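Local structure of glucose-binding protein (Thermus thermophilus HB27, 2B3F) at residues A[77-88]-A[105-114]; A[142-153]-A[207-215]. The protein binds glucose and galactose and probably delivers sugar to a binding-protein-dependent transport system. One frame throughout, in Å; residues are numbered along the deposited sequence.

Two contacts on opposite sides of the chain's centre, their own centres about 44 Å apart, illustrate how place in the fold sets chemistry. Contact 1 is partly buried: a beta hairpin meets the loop leading into helix 85-91, and backbone amides, an aspartate carboxylate and three waters do much of the joining, with an apolar patch around a phenylalanine. Contact 2 is the more buried of the two, a helix-against-helix packing of aliphatic, aromatic and sulfur groups with a single hydrogen bond at one end. They share no helix or strand. Contact 1 comes within about 12 Å of the bound galactose, measured from the side chain of Ser113, whereas contact 2 lies away from the sugar site.

Contact 1 (A[77-88]-A[105-114]); sequences VANRMEDLSALF and ISYKGGIWSV
Asp83 and Leu84 grip Ile111 of a beta hairpin, strands 106-107 and 110-115 joined by a type I' turn, just where the chain enters helix 85-91. The carboxylate of Asp83 is the first bump. With CG anti to the backbone N (chi1 -176°), it reaches over the bare Gly110, and OD1 lies 3.4 Å from Gly110 CA. There OD1 accepts three bonds: from Ser85 N, closing an Asx turn, from Ser85 OG, and from Ile111 N at 3.1 Å, the two backbone amides coming from opposite faces of the carboxylate and Ser85 OG close to its plane on the syn side. Leu84 N returns a bond to Ile111 O.

On one flank of this clasp the six-membered ring of Trp112 swings back under residues 81-83, its CZ3 lying 3.4 Å from Met81 O, which sits at the ring edge. Its NE1 holds Tyr107 O in the ring plane, fixing the indole. Water 1 bridges Glu82 O and Trp112 O. On the other flank Ile111 CG2 presses on a face of Phe88, 3.6 Å from the ring centroid, while Ile105 CD1 and Val114 CG2 meet the ring obliquely. Leu84 CD1 fits against Ser113 CA and Val114 CG2, and Leu296 of helix 289-299 also packs on Leu84. Ser113 O, buried without a polar partner, lies at the edge of the Phe88 ring, 3.3 Å from CZ.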
loop_
_atom_site.group_PDB
_atom_site.type_symbol
_atom_site.label_atom_id
_atom_site.label_comp_id
_atom_site.label_asym_id
_atom_site.label_seq_id
_atom_site.Cartn_x
_atom_site.Cartn_y
_atom_site.Cartn_z
ATOM N N VAL A 77 -7.179 -14.429 -13.555
ATOM C CA VAL A 77 -6.850 -15.781 -14.033
ATOM C C VAL A 77 -8.012 -16.755 -13.857
ATOM O O VAL A 77 -8.117 -17.740 -14.590
ATOM C CB VAL A 77 -5.578 -16.398 -13.377
ATOM C CG1 VAL A 77 -4.337 -15.616 -13.765
ATOM C CG2 VAL A 77 -5.720 -16.488 -11.892
ATOM N N ALA A 78 -8.881 -16.481 -12.892
ATOM C CA ALA A 78 -10.071 -17.295 -12.673
ATOM C C ALA A 78 -11.224 -16.953 -13.624
ATOM O O ALA A 78 -12.295 -17.546 -13.508
ATOM C CB ALA A 78 -10.518 -17.184 -11.233
ATOM N N ASN A 79 -11.013 -15.993 -14.529
ATOM C CA ASN A 79 -12.010 -15.626 -15.534
ATOM C C ASN A 79 -13.293 -15.080 -14.903
ATOM O O ASN A 79 -14.399 -15.373 -15.354
ATOM C CB ASN A 79 -12.278 -16.851 -16.442
ATOM C CG ASN A 79 -11.026 -17.288 -17.209
ATOM O OD1 ASN A 79 -10.557 -18.438 -17.083
ATOM N ND2 ASN A 79 -10.446 -16.354 -17.970
ATOM N N ARG A 80 -13.143 -14.295 -13.836
ATOM C CA ARG A 80 -14.293 -13.723 -13.117
ATOM C C ARG A 80 -14.480 -12.219 -13.310
ATOM O O ARG A 80 -15.431 -11.651 -12.771
ATOM C CB ARG A 80 -14.176 -14.029 -11.613
ATOM C CG ARG A 80 -14.292 -15.492 -11.276
ATOM C CD ARG A 80 -15.666 -16.126 -11.626
ATOM N NE ARG A 80 -15.764 -17.491 -11.076
ATOM C CZ ARG A 80 -16.332 -17.795 -9.906
ATOM N NH1 ARG A 80 -16.867 -16.853 -9.146
ATOM N NH2 ARG A 80 -16.363 -19.054 -9.473
ATOM N N MET A 81 -13.596 -11.594 -14.082
ATOM C CA MET A 81 -13.638 -10.164 -14.324
ATOM C C MET A 81 -13.882 -9.872 -15.808
ATOM O O MET A 81 -13.443 -10.643 -16.674
ATOM C CB MET A 81 -12.302 -9.511 -13.946
ATOM C CG MET A 81 -11.834 -9.728 -12.503
ATOM S SD MET A 81 -13.049 -9.191 -11.308
ATOM C CE MET A 81 -12.775 -7.438 -11.297
ATOM N N GLU A 82 -14.542 -8.746 -16.079
ATOM C CA GLU A 82 -14.724 -8.275 -17.455
ATOM C C GLU A 82 -13.502 -7.498 -17.950
ATOM O O GLU A 82 -12.868 -6.738 -17.216
ATOM C CB GLU A 82 -15.955 -7.373 -17.573
ATOM C CG GLU A 82 -17.262 -8.080 -17.406
ATOM C CD GLU A 82 -18.431 -7.299 -17.984
ATOM O OE1 GLU A 82 -18.207 -6.545 -18.966
ATOM O OE2 GLU A 82 -19.554 -7.449 -17.446
ATOM N N ASP A 83 -13.196 -7.686 -19.228
ATOM C CA ASP A 83 -12.162 -6.940 -19.920
ATOM C C ASP A 83 -12.655 -5.519 -20.138
ATOM O O ASP A 83 -13.756 -5.316 -20.665
ATOM C CB ASP A 83 -11.886 -7.637 -21.263
ATOM C CG ASP A 83 -10.762 -7.016 -22.055
ATOM O OD1 ASP A 83 -10.153 -6.014 -21.652
ATOM O OD2 ASP A 83 -10.480 -7.568 -23.151
ATOM N N LEU A 84 -11.850 -4.545 -19.718
ATOM C CA LEU A 84 -12.201 -3.133 -19.758
ATOM C C LEU A 84 -11.552 -2.371 -20.926
ATOM O O LEU A 84 -11.617 -1.151 -20.965
ATOM C CB LEU A 84 -11.789 -2.451 -18.444
ATOM C CG LEU A 84 -12.325 -3.095 -17.159
ATOM C CD1 LEU A 84 -11.817 -2.321 -15.938
ATOM C CD2 LEU A 84 -13.842 -3.113 -17.163
ATOM N N SER A 85 -10.935 -3.093 -21.862
ATOM C CA SER A 85 -10.236 -2.464 -22.994
ATOM C C SER A 85 -11.095 -1.424 -23.734
ATOM O O SER A 85 -10.632 -0.310 -24.003
ATOM C CB SER A 85 -9.730 -3.540 -23.964
ATOM O OG SER A 85 -8.792 -4.409 -23.320
ATOM N N ALA A 86 -12.353 -1.768 -24.015
ATOM C CA ALA A 86 -13.251 -0.854 -24.769
ATOM C C ALA A 86 -13.536 0.410 -23.981
ATOM O O ALA A 86 -13.568 1.512 -24.527
ATOM C CB ALA A 86 -14.548 -1.565 -25.108
ATOM N N LEU A 87 -13.741 0.249 -22.668
ATOM C CA LEU A 87 -13.936 1.388 -21.788
ATOM C C LEU A 87 -12.692 2.268 -21.760
ATOM O O LEU A 87 -12.799 3.490 -21.778
ATOM C CB LEU A 87 -14.301 0.914 -20.369
ATOM C CG LEU A 87 -14.594 1.998 -19.351
ATOM C CD1 LEU A 87 -15.808 2.799 -19.768
ATOM C CD2 LEU A 87 -14.820 1.330 -17.987
ATOM N N PHE A 88 -11.517 1.653 -21.712
ATOM C CA PHE A 88 -10.262 2.399 -21.747
ATOM C C PHE A 88 -10.169 3.223 -23.032
ATOM O O PHE A 88 -9.772 4.385 -23.001
ATOM C CB PHE A 88 -9.047 1.472 -21.594
ATOM C CG PHE A 88 -8.625 1.284 -20.150
ATOM C CD1 PHE A 88 -9.391 0.501 -19.287
ATOM C CD2 PHE A 88 -7.497 1.912 -19.660
ATOM C CE1 PHE A 88 -9.014 0.352 -17.945
ATOM C CE2 PHE A 88 -7.117 1.770 -18.309
ATOM C CZ PHE A 88 -7.890 0.989 -17.469
ATOM N N ILE A 105 -1.946 -3.517 -14.852
ATOM C CA ILE A 105 -3.373 -3.875 -14.906
ATOM C C ILE A 105 -3.748 -4.659 -16.179
ATOM O O ILE A 105 -4.917 -5.017 -16.365
ATOM C CB ILE A 105 -4.286 -2.616 -14.749
ATOM C CG1 ILE A 105 -3.983 -1.570 -15.841
ATOM C CG2 ILE A 105 -4.062 -1.986 -13.398
ATOM C CD1 ILE A 105 -4.888 -0.368 -15.838
ATOM N N SER A 106 -2.742 -4.948 -17.003
ATOM C CA SER A 106 -2.916 -5.579 -18.314
ATOM C C SER A 106 -2.424 -7.020 -18.273
ATOM O O SER A 106 -1.413 -7.310 -17.640
ATOM C CB SER A 106 -2.124 -4.799 -19.368
ATOM O OG SER A 106 -2.675 -3.509 -19.577
ATOM N N TYR A 107 -3.132 -7.918 -18.949
ATOM C CA TYR A 107 -2.766 -9.335 -18.959
ATOM C C TYR A 107 -3.484 -10.068 -20.083
ATOM O O TYR A 107 -4.710 -9.952 -20.233
ATOM C CB TYR A 107 -3.149 -9.971 -17.618
ATOM C CG TYR A 107 -2.770 -11.435 -17.452
ATOM C CD1 TYR A 107 -1.432 -11.816 -17.350
ATOM C CD2 TYR A 107 -3.750 -12.424 -17.342
ATOM C CE1 TYR A 107 -1.070 -13.145 -17.181
ATOM C CE2 TYR A 107 -3.396 -13.768 -17.164
ATOM C CZ TYR A 107 -2.045 -14.112 -17.090
ATOM O OH TYR A 107 -1.658 -15.432 -16.921
ATOM N N LYS A 108 -2.726 -10.851 -20.844
ATOM C CA LYS A 108 -3.286 -11.671 -21.922
ATOM C C LYS A 108 -4.236 -10.901 -22.845
ATOM O O LYS A 108 -5.303 -11.384 -23.208
ATOM C CB LYS A 108 -3.954 -12.921 -21.350
ATOM C CG LYS A 108 -2.936 -13.892 -20.779
ATOM C CD LYS A 108 -3.434 -15.316 -20.762
ATOM C CE LYS A 108 -2.374 -16.292 -20.253
ATOM N NZ LYS A 108 -1.001 -16.098 -20.868
ATOM N N GLY A 109 -3.838 -9.694 -23.220
ATOM C CA GLY A 109 -4.609 -8.899 -24.172
ATOM C C GLY A 109 -5.758 -8.081 -23.603
ATOM O O GLY A 109 -6.440 -7.357 -24.343
ATOM N N GLY A 110 -5.996 -8.187 -22.290
ATOM C CA GLY A 110 -7.076 -7.466 -21.629
ATOM C C GLY A 110 -6.524 -6.450 -20.651
ATOM O O GLY A 110 -5.338 -6.449 -20.350
ATOM N N ILE A 111 -7.398 -5.559 -20.202
ATOM C CA ILE A 111 -7.088 -4.553 -19.171
ATOM C C ILE A 111 -8.188 -4.711 -18.130
ATOM O O ILE A 111 -9.369 -4.728 -18.478
ATOM C CB ILE A 111 -7.074 -3.124 -19.742
ATOM C CG1 ILE A 111 -6.031 -3.014 -20.854
ATOM C CG2 ILE A 111 -6.736 -2.144 -18.659
ATOM C CD1 ILE A 111 -6.007 -1.686 -21.565
ATOM N N TRP A 112 -7.805 -4.866 -16.852
ATOM C CA TRP A 112 -8.697 -5.526 -15.893
ATOM C C TRP A 112 -9.179 -4.685 -14.717
ATOM O O TRP A 112 -10.059 -5.123 -13.970
ATOM C CB TRP A 112 -8.047 -6.835 -15.409
ATOM C CG TRP A 112 -7.693 -7.736 -16.557
ATOM C CD1 TRP A 112 -6.468 -7.892 -17.124
ATOM C CD2 TRP A 112 -8.593 -8.568 -17.298
ATOM N NE1 TRP A 112 -6.536 -8.800 -18.173
ATOM C CE2 TRP A 112 -7.832 -9.230 -18.296
ATOM C CE3 TRP A 112 -9.970 -8.821 -17.214
ATOM C CZ2 TRP A 112 -8.406 -10.113 -19.213
ATOM C CZ3 TRP A 112 -10.539 -9.716 -18.111
ATOM C CH2 TRP A 112 -9.751 -10.354 -19.097
ATOM N N SER A 113 -8.633 -3.487 -14.553
ATOM C CA SER A 113 -9.127 -2.563 -13.524
ATOM C C SER A 113 -8.745 -1.127 -13.859
ATOM O O SER A 113 -7.954 -0.878 -14.783
ATOM C CB SER A 113 -8.594 -2.936 -12.132
ATOM O OG SER A 113 -7.213 -2.680 -12.068
ATOM N N VAL A 114 -9.310 -0.193 -13.100
ATOM C CA VAL A 114 -9.084 1.229 -13.285
ATOM C C VAL A 114 -8.412 1.786 -12.037
ATOM O O VAL A 114 -9.026 1.785 -10.960
ATOM C CB VAL A 114 -10.413 1.982 -13.502
ATOM C CG1 VAL A 114 -10.160 3.469 -13.791
ATOM C CG2 VAL A 114 -11.231 1.284 -14.592
HETATM O O HOH W 1 -12.643 -5.783 -14.590
HETATM O O HOH W 2 -9.040 -6.956 -25.277
HETATM O O HOH W 3 -6.480 -4.159 -24.652
#

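Contact 2 (A[142-153]-A[207-215]). Unlike the reference sequence in segment 142-153: Lys144 (reference Glu).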
loop_
_atom_site.group_PDB
_atom_site.type_symbol
_atom_site.label_atom_id
_atom_site.label_comp_id
_atom_site.label_asym_id
_atom_site.label_seq_id
_atom_site.Cartn_x
_atom_site.Cartn_y
_atom_site.Cartn_z
ATOM N N TRP A 142 19.980 2.469 7.330
ATOM C CA TRP A 142 19.612 1.598 8.460
ATOM C C TRP A 142 20.661 1.589 9.581
ATOM O O TRP A 142 20.294 1.496 10.761
ATOM C CB TRP A 142 19.232 0.172 8.006
ATOM C CG TRP A 142 17.892 0.166 7.324
ATOM C CD1 TRP A 142 17.635 -0.141 6.014
ATOM C CD2 TRP A 142 16.633 0.545 7.907
ATOM N NE1 TRP A 142 16.288 0.007 5.759
ATOM C CE2 TRP A 142 15.653 0.427 6.901
ATOM C CE3 TRP A 142 16.234 0.956 9.183
ATOM C CZ2 TRP A 142 14.300 0.706 7.138
ATOM C CZ3 TRP A 142 14.890 1.239 9.410
ATOM C CH2 TRP A 142 13.947 1.120 8.390
ATOM N N ASP A 143 21.937 1.744 9.232
ATOM C CA ASP A 143 22.980 1.856 10.271
ATOM C C ASP A 143 22.781 3.101 11.119
ATOM O O ASP A 143 22.827 3.028 12.346
ATOM C CB ASP A 143 24.391 1.831 9.663
ATOM C CG ASP A 143 24.833 0.427 9.276
ATOM O OD1 ASP A 143 24.263 -0.557 9.778
ATOM O OD2 ASP A 143 25.742 0.288 8.443
ATOM N N LYS A 144 22.531 4.237 10.477
ATOM C CA LYS A 144 22.248 5.470 11.216
ATOM C C LYS A 144 20.920 5.414 12.000
ATOM O O LYS A 144 20.796 5.978 13.080
ATOM C CB LYS A 144 22.283 6.685 10.279
ATOM C CG LYS A 144 23.648 6.911 9.608
ATOM C CD LYS A 144 23.607 8.048 8.575
ATOM C CE LYS A 144 24.946 8.204 7.858
ATOM N NZ LYS A 144 25.366 9.639 7.731
ATOM N N PHE A 145 19.924 4.728 11.449
ATOM C CA PHE A 145 18.671 4.489 12.164
ATOM C C PHE A 145 18.921 3.735 13.472
ATOM O O PHE A 145 18.418 4.107 14.526
ATOM C CB PHE A 145 17.689 3.701 11.262
ATOM C CG PHE A 145 16.416 3.306 11.947
ATOM C CD1 PHE A 145 15.300 4.134 11.913
ATOM C CD2 PHE A 145 16.323 2.094 12.607
ATOM C CE1 PHE A 145 14.125 3.765 12.551
ATOM C CE2 PHE A 145 15.159 1.719 13.255
ATOM C CZ PHE A 145 14.058 2.559 13.232
ATOM N N LEU A 146 19.675 2.656 13.391
ATOM C CA LEU A 146 19.928 1.829 14.562
ATOM C C LEU A 146 20.732 2.587 15.621
ATOM O O LEU A 146 20.446 2.470 16.800
ATOM C CB LEU A 146 20.653 0.550 14.159
ATOM C CG LEU A 146 19.823 -0.433 13.320
ATOM C CD1 LEU A 146 20.730 -1.504 12.757
ATOM C CD2 LEU A 146 18.694 -1.034 14.128
ATOM N N ALA A 147 21.718 3.366 15.184
ATOM C CA ALA A 147 22.512 4.218 16.097
ATOM C C ALA A 147 21.680 5.309 16.771
ATOM O O ALA A 147 21.786 5.534 17.981
ATOM C CB ALA A 147 23.703 4.833 15.348
ATOM N N THR A 148 20.836 5.984 15.994
ATOM C CA THR A 148 19.936 6.992 16.553
ATOM C C THR A 148 18.948 6.389 17.553
ATOM O O THR A 148 18.681 6.965 18.600
ATOM C CB THR A 148 19.188 7.763 15.430
ATOM O OG1 THR A 148 20.136 8.533 14.675
ATOM C CG2 THR A 148 18.122 8.690 16.008
ATOM N N CYS A 149 18.399 5.225 17.234
ATOM C CA CYS A 149 17.484 4.565 18.158
ATOM C C CYS A 149 18.168 4.191 19.485
ATOM O O CYS A 149 17.552 4.272 20.540
ATOM C CB CYS A 149 16.867 3.315 17.505
ATOM S SG CYS A 149 15.576 3.714 16.304
ATOM N N GLN A 150 19.432 3.777 19.414
ATOM C CA GLN A 150 20.211 3.470 20.627
ATOM C C GLN A 150 20.393 4.739 21.484
ATOM O O GLN A 150 20.106 4.748 22.686
ATOM C CB GLN A 150 21.560 2.867 20.248
ATOM C CG GLN A 150 22.312 2.227 21.418
ATOM C CD GLN A 150 21.687 0.908 21.865
ATOM O OE1 GLN A 150 20.573 0.880 22.408
ATOM N NE2 GLN A 150 22.411 -0.195 21.650
ATOM N N THR A 151 20.824 5.818 20.840
ATOM C CA THR A 151 20.856 7.143 21.473
ATOM C C THR A 151 19.525 7.482 22.147
ATOM O O THR A 151 19.503 7.976 23.278
ATOM C CB THR A 151 21.197 8.241 20.442
ATOM O OG1 THR A 151 22.480 7.979 19.878
ATOM C CG2 THR A 151 21.211 9.628 21.080
ATOM N N LEU A 152 18.408 7.213 21.458
ATOM C CA LEU A 152 17.089 7.566 21.984
ATOM C C LEU A 152 16.706 6.697 23.175
ATOM O O LEU A 152 16.073 7.181 24.117
ATOM C CB LEU A 152 16.009 7.479 20.886
ATOM C CG LEU A 152 16.062 8.575 19.825
ATOM C CD1 LEU A 152 15.258 8.170 18.579
ATOM C CD2 LEU A 152 15.548 9.898 20.395
ATOM N N LYS A 153 17.080 5.421 23.132
ATOM C CA LYS A 153 16.865 4.539 24.277
ATOM C C LYS A 153 17.634 5.042 25.507
ATOM O O LYS A 153 17.084 5.082 26.610
ATOM C CB LYS A 153 17.261 3.103 23.952
ATOM C CG LYS A 153 16.205 2.350 23.152
ATOM C CD LYS A 153 16.732 1.005 22.737
ATOM C CE LYS A 153 15.790 0.288 21.794
ATOM N NZ LYS A 153 16.363 -1.030 21.425
ATOM N N VAL A 207 19.092 -7.425 9.024
ATOM C CA VAL A 207 18.899 -6.016 9.289
ATOM C C VAL A 207 17.511 -5.823 9.915
ATOM O O VAL A 207 17.359 -5.113 10.888
ATOM C CB VAL A 207 19.071 -5.152 8.027
ATOM C CG1 VAL A 207 18.768 -3.679 8.342
ATOM C CG2 VAL A 207 20.487 -5.330 7.445
ATOM N N PHE A 208 16.500 -6.485 9.360
ATOM C CA PHE A 208 15.121 -6.385 9.880
ATOM C C PHE A 208 15.025 -6.719 11.383
ATOM O O PHE A 208 14.383 -6.005 12.154
ATOM C CB PHE A 208 14.207 -7.299 9.053
ATOM C CG PHE A 208 12.773 -7.287 9.487
ATOM C CD1 PHE A 208 12.011 -6.140 9.368
ATOM C CD2 PHE A 208 12.171 -8.434 9.975
ATOM C CE1 PHE A 208 10.685 -6.132 9.764
ATOM C CE2 PHE A 208 10.850 -8.432 10.367
ATOM C CZ PHE A 208 10.101 -7.278 10.266
ATOM N N GLY A 209 15.679 -7.797 11.795
ATOM C CA GLY A 209 15.673 -8.184 13.223
ATOM C C GLY A 209 16.252 -7.132 14.158
ATOM O O GLY A 209 15.743 -6.909 15.262
ATOM N N ARG A 210 17.316 -6.471 13.724
ATOM C CA ARG A 210 17.894 -5.397 14.518
ATOM C C ARG A 210 16.907 -4.250 14.639
ATOM O O ARG A 210 16.722 -3.674 15.710
ATOM C CB ARG A 210 19.190 -4.899 13.903
ATOM C CG ARG A 210 20.297 -5.924 13.880
ATOM C CD ARG A 210 21.532 -5.265 13.307
ATOM N NE ARG A 210 22.738 -6.081 13.383
ATOM C CZ ARG A 210 23.551 -6.122 14.439
ATOM N NH1 ARG A 210 23.318 -5.397 15.536
ATOM N NH2 ARG A 210 24.623 -6.891 14.390
ATOM N N VAL A 211 16.259 -3.912 13.517
ATOM C CA VAL A 211 15.291 -2.834 13.493
ATOM C C VAL A 211 14.102 -3.178 14.412
ATOM O O VAL A 211 13.595 -2.335 15.148
ATOM C CB VAL A 211 14.838 -2.562 12.032
ATOM C CG1 VAL A 211 13.676 -1.580 11.988
ATOM C CG2 VAL A 211 16.025 -2.068 11.199
ATOM N N LEU A 212 13.682 -4.432 14.380
ATOM C CA LEU A 212 12.566 -4.912 15.208
ATOM C C LEU A 212 12.851 -4.696 16.708
ATOM O O LEU A 212 11.939 -4.435 17.500
ATOM C CB LEU A 212 12.356 -6.409 14.937
ATOM C CG LEU A 212 10.983 -7.016 14.749
ATOM C CD1 LEU A 212 10.079 -6.173 13.843
ATOM C CD2 LEU A 212 11.147 -8.445 14.232
ATOM N N ASP A 213 14.126 -4.815 17.083
ATOM C CA ASP A 213 14.517 -4.596 18.489
ATOM C C ASP A 213 14.376 -3.140 18.939
ATOM O O ASP A 213 14.554 -2.863 20.126
ATOM C CB ASP A 213 15.947 -5.100 18.767
ATOM C CG ASP A 213 16.026 -6.605 18.934
ATOM O OD1 ASP A 213 14.968 -7.268 19.064
ATOM O OD2 ASP A 213 17.170 -7.144 18.941
ATOM N N CYS A 214 14.040 -2.220 18.026
ATOM C CA CYS A 214 13.740 -0.823 18.375
ATOM C C CYS A 214 12.250 -0.521 18.551
ATOM O O CYS A 214 11.874 0.622 18.864
ATOM C CB CYS A 214 14.296 0.103 17.302
ATOM S SG CYS A 214 16.061 -0.135 16.977
ATOM N N ALA A 215 11.416 -1.538 18.336
ATOM C CA ALA A 215 9.972 -1.386 18.245
ATOM C C ALA A 215 9.266 -1.609 19.574
ATOM O O ALA A 215 9.802 -2.267 20.481
ATOM C CB ALA A 215 9.405 -2.349 17.185
#
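Helix 142-153 and helix 207-212 run side by side in nearly the same direction, their axes 10.4 Å apart at closest approach and crossing at 22°. Trp142 lies abreast of Val207, Leu146 of Val211, and Cys149 of Cys214, where a type I turn leads the chain away.

The two methyls of Val211 straddle the junction of two touching rings: with CG1 anti to the backbone N (chi1 172°), CG1 meets Phe145 CE2 at 3.8 Å and CG2 lies 3.6 Å from Trp142 CE3. Trp142 CZ3 stands over the centre of the Phe145 ring and Cys149 SG over the opposite face, toward its rim. Beside them Leu146 forks across Arg210, CD1 against the arginine's aliphatic stem and CD2 near its carbonyl; the guanidinium is paired with Glu206. Cys214 turns its SG onto Cys149 CB, 3.6 Å away, and obliquely toward the Phe145 ring in a sulfur-aromatic contact. Cys149 SG and Cys214 SG, 3.9 Å apart, are too distant for a disulfide. Leu161 of strand 161-162 closes over Phe145, Val211 and Cys214, tying the helix pair to the four-stranded sheet.

At the far end the extended Lys153 carries NZ to Asp213 O, a 2.9 Å bond made from above the carbonyl plane. Apolar packing therefore dominates this interface, and the lysine supplies its one directional link, to the backbone oxygen of Asp213.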